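Local coordinates for heat shock protein STI1 (Saccharomyces cerevisiae, PDB 3UPV) that serves as an Hsp70- and Hsp90-binding co-chaperone, here represented by its TPR2B domain in complex with the C-terminal part of Hsp70, at residues 77-82 against 93-98. Numbering follows the deposited sequence.
Sequences RKATAQ and ETLDAA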
ATOM      1  N   ARG A  77      -3.177  -0.086   2.812  1.00  6.04           N
ATOM      2  CA  ARG A  77      -2.362  -1.249   2.444  1.00  6.40           C
ATOM      3  C   ARG A  77      -1.647  -1.904   3.615  1.00  7.09           C
ATOM      4  O   ARG A  77      -1.572  -3.155   3.753  1.00  9.09           O
ATOM      5  CB  ARG A  77      -1.360  -0.790   1.406  1.00  8.16           C
ATOM      6  CG  ARG A  77      -0.961  -1.922   0.625  1.00 10.75           C
ATOM      7  CD  ARG A  77       0.025  -1.619  -0.520  1.00 10.66           C
ATOM      8  NE  ARG A  77      -0.424  -0.640  -1.525  1.00  9.23           N
ATOM      9  CZ  ARG A  77      -1.319  -0.926  -2.472  1.00  9.81           C
ATOM     10  NH1 ARG A  77      -1.685  -0.019  -3.407  1.00  9.42           N
ATOM     11  NH2 ARG A  77      -1.835  -2.149  -2.491  1.00 13.61           N
ATOM     12  N   LYS A  78      -0.981  -1.085   4.414  1.00  6.58           N
ATOM     13  CA  LYS A  78      -0.308  -1.602   5.599  1.00  6.23           C
ATOM     14  C   LYS A  78      -1.244  -2.372   6.548  1.00  6.36           C
ATOM     15  O   LYS A  78      -0.866  -3.434   7.046  1.00  7.51           O
ATOM     16  CB  LYS A  78       0.245  -0.430   6.368  1.00  6.73           C
ATOM     17  CG  LYS A  78       0.969  -0.817   7.656  1.00  5.48           C
ATOM     18  CD  LYS A  78       1.528   0.464   8.311  1.00  9.00           C
ATOM     19  CE  LYS A  78       2.004   0.191   9.722  1.00  7.66           C
ATOM     20  NZ  LYS A  78       2.639   1.397  10.381  1.00  6.95           N
ATOM     21  N   ALA A  79      -2.424  -1.788   6.821  1.00  5.13           N
ATOM     22  CA  ALA A  79      -3.399  -2.449   7.704  1.00  5.80           C
ATOM     23  C   ALA A  79      -3.796  -3.782   7.154  1.00  7.33           C
ATOM     24  O   ALA A  79      -3.968  -4.751   7.917  1.00  9.42           O
ATOM     25  CB  ALA A  79      -4.611  -1.608   7.891  1.00  7.94           C
ATOM     26  N   THR A  80      -4.005  -3.827   5.832  1.00  6.93           N
ATOM     27  CA  THR A  80      -4.414  -5.094   5.170  1.00  7.54           C
ATOM     28  C   THR A  80      -3.287  -6.151   5.376  1.00  8.11           C
ATOM     29  O   THR A  80      -3.573  -7.295   5.695  1.00  7.63           O
ATOM     30  CB  THR A  80      -4.787  -4.958   3.680  1.00  8.90           C
ATOM     31  OG1 THR A  80      -3.644  -4.609   2.908  1.00 16.18           O
ATOM     32  CG2 THR A  80      -5.843  -3.910   3.456  1.00  7.24           C
ATOM     33  N   ALA A  81      -2.020  -5.757   5.200  1.00  6.68           N
ATOM     34  CA  ALA A  81      -0.898  -6.656   5.435  1.00  8.04           C
ATOM     35  C   ALA A  81      -0.793  -7.024   6.889  1.00  8.02           C
ATOM     36  O   ALA A  81      -0.492  -8.200   7.242  1.00  8.39           O
ATOM     37  CB  ALA A  81       0.421  -6.078   4.907  1.00  7.78           C
ATOM     38  N   GLN A  82      -1.066  -6.075   7.761  1.00  8.02           N
ATOM     39  CA  GLN A  82      -1.008  -6.400   9.217  1.00  7.63           C
ATOM     40  C   GLN A  82      -2.101  -7.440   9.594  1.00  7.96           C
ATOM     41  O   GLN A  82      -1.851  -8.411  10.341  1.00  9.65           O
ATOM     42  CB  GLN A  82      -1.111  -5.149  10.098  1.00  6.91           C
ATOM     43  CG  GLN A  82       0.195  -4.319  10.028  1.00  8.35           C
ATOM     44  CD  GLN A  82       0.118  -2.980  10.764  1.00  8.46           C
ATOM     45  OE1 GLN A  82       0.994  -2.644  11.547  1.00 10.55           O
ATOM     46  NE2 GLN A  82      -0.959  -2.282  10.606  1.00  6.79           N
ATOM     47  N   GLU A  93      -4.959   0.253  14.953  1.00  9.53           N
ATOM     48  CA  GLU A  93      -4.299   1.569  15.116  1.00 10.16           C
ATOM     49  C   GLU A  93      -3.996   2.200  13.746  1.00 10.31           C
ATOM     50  O   GLU A  93      -4.257   3.392  13.512  1.00 10.31           O
ATOM     51  CB  GLU A  93      -2.995   1.440  15.966  1.00 11.15           C
ATOM     52  CG  GLU A  93      -3.240   1.503  17.501  1.00 15.85           C
ATOM     53  CD  GLU A  93      -2.006   1.110  18.348  1.00 21.94           C
ATOM     54  OE1 GLU A  93      -2.120   1.071  19.580  1.00 27.72           O
ATOM     55  OE2 GLU A  93      -0.928   0.807  17.806  1.00 26.68           O
ATOM     56  N   THR A  94      -3.541   1.364  12.814  1.00  8.64           N
ATOM     57  CA  THR A  94      -3.227   1.853  11.519  1.00  8.44           C
ATOM     58  C   THR A  94      -4.533   2.312  10.831  1.00  9.11           C
ATOM     59  O   THR A  94      -4.538   3.320  10.100  1.00  9.91           O
ATOM     60  CB  THR A  94      -2.590   0.755  10.686  1.00  8.68           C
ATOM     61  OG1 THR A  94      -1.406   0.295  11.350  1.00  9.44           O
ATOM     62  CG2 THR A  94      -2.213   1.275   9.263  1.00  7.44           C
ATOM     63  N   LEU A  95      -5.625   1.554  11.030  1.00  8.92           N
ATOM     64  CA  LEU A  95      -6.889   1.914  10.430  1.00  7.63           C
ATOM     65  C   LEU A  95      -7.466   3.200  11.006  1.00  8.13           C
ATOM     66  O   LEU A  95      -8.162   3.950  10.274  1.00  8.35           O
ATOM     67  CB  LEU A  95      -7.923   0.826  10.518  1.00  8.14           C
ATOM     68  CG  LEU A  95      -7.511  -0.338   9.640  1.00  8.78           C
ATOM     69  CD1 LEU A  95      -8.140  -1.717  10.052  1.00  8.75           C
ATOM     70  CD2 LEU A  95      -7.761   0.034   8.174  1.00  7.27           C
ATOM     71  N   ASP A  96      -7.253   3.417  12.307  1.00 10.17           N
ATOM     72  CA  ASP A  96      -7.642   4.719  12.943  1.00 11.19           C
ATOM     73  C   ASP A  96      -6.987   5.906  12.250  1.00 12.62           C
ATOM     74  O   ASP A  96      -7.640   6.927  11.935  1.00 12.83           O
ATOM     75  CB  ASP A  96      -7.239   4.712  14.411  1.00 13.66           C
ATOM     76  CG  ASP A  96      -8.254   4.045  15.278  1.00 17.79           C
ATOM     77  OD1 ASP A  96      -9.398   3.799  14.812  1.00 20.94           O
ATOM     78  OD2 ASP A  96      -7.886   3.768  16.444  1.00 21.02           O
ATOM     79  N   ALA A  97      -5.725   5.737  11.910  1.00 12.31           N
ATOM     80  CA  ALA A  97      -4.943   6.791  11.255  1.00 12.63           C
ATOM     81  C   ALA A  97      -5.361   6.970   9.816  1.00 12.68           C
ATOM     82  O   ALA A  97      -5.492   8.128   9.350  1.00 12.06           O
ATOM     83  CB  ALA A  97      -3.467   6.466  11.336  1.00 12.14           C
ATOM     84  N   ALA A  98      -5.711   5.842   9.164  1.00 10.95           N
ATOM     85  CA  ALA A  98      -6.145   5.829   7.798  1.00 11.32           C
ATOM     86  C   ALA A  98      -7.492   6.507   7.747  1.00 10.55           C
ATOM     87  O   ALA A  98      -7.747   7.264   6.825  1.00 11.56           O
ATOM     88  CB  ALA A  98      -6.273   4.379   7.260  1.00  9.28           C
TER
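Two groups grip the hydroxyl oxygen of Thr94. From across the contact Gln82 NE2 donates an N-H to Thr94 OG1 over 2.7 Å, fairly straight at 155°, while on its own helix the hydroxyl is bonded to the backbone carbonyl of Ser90, one turn earlier. The oxygen lies almost in the amide plane of Gln82, which probably helps to hold the carboxamide in this rotation. The threonine torsion splits the labour of its two branches: OG1 stands opposite the carbonyl carbon (chi1 -59°) and meets the amide, whereas CG2 lies against the backbone of the facing helix, 3.9 Å from Ala79 N. The small side chain of Ala79 is consistent with the close approach of the two helices, as tetratricopeptide repeats illustrate: 77-82 and 93-98 belong to the antiparallel helix pair of TPR 9, their axes 8.9 Å apart and inclined at 162°. At the centre Ala79 faces Thr94, with 5.8 Å between their CA atoms, and its methyl also meets the branched end of Leu95, CB to CD2 at 3.6 Å. Lys78, fully extended, passes Thr94 at about a right angle, its CD 3.9 Å from Thr94 CG2. Replacing Gln82 with a leucine would probably leave the buried Thr94 hydroxyl without its donor from the partner helix. Helix 111-124 packs on the pair through Leu117, which touches Leu95, while on the side of helix 72-84 turned away from Thr94, Arg77 hydrogen-bonds the backbone of the bound Hsp70 peptide through NH1.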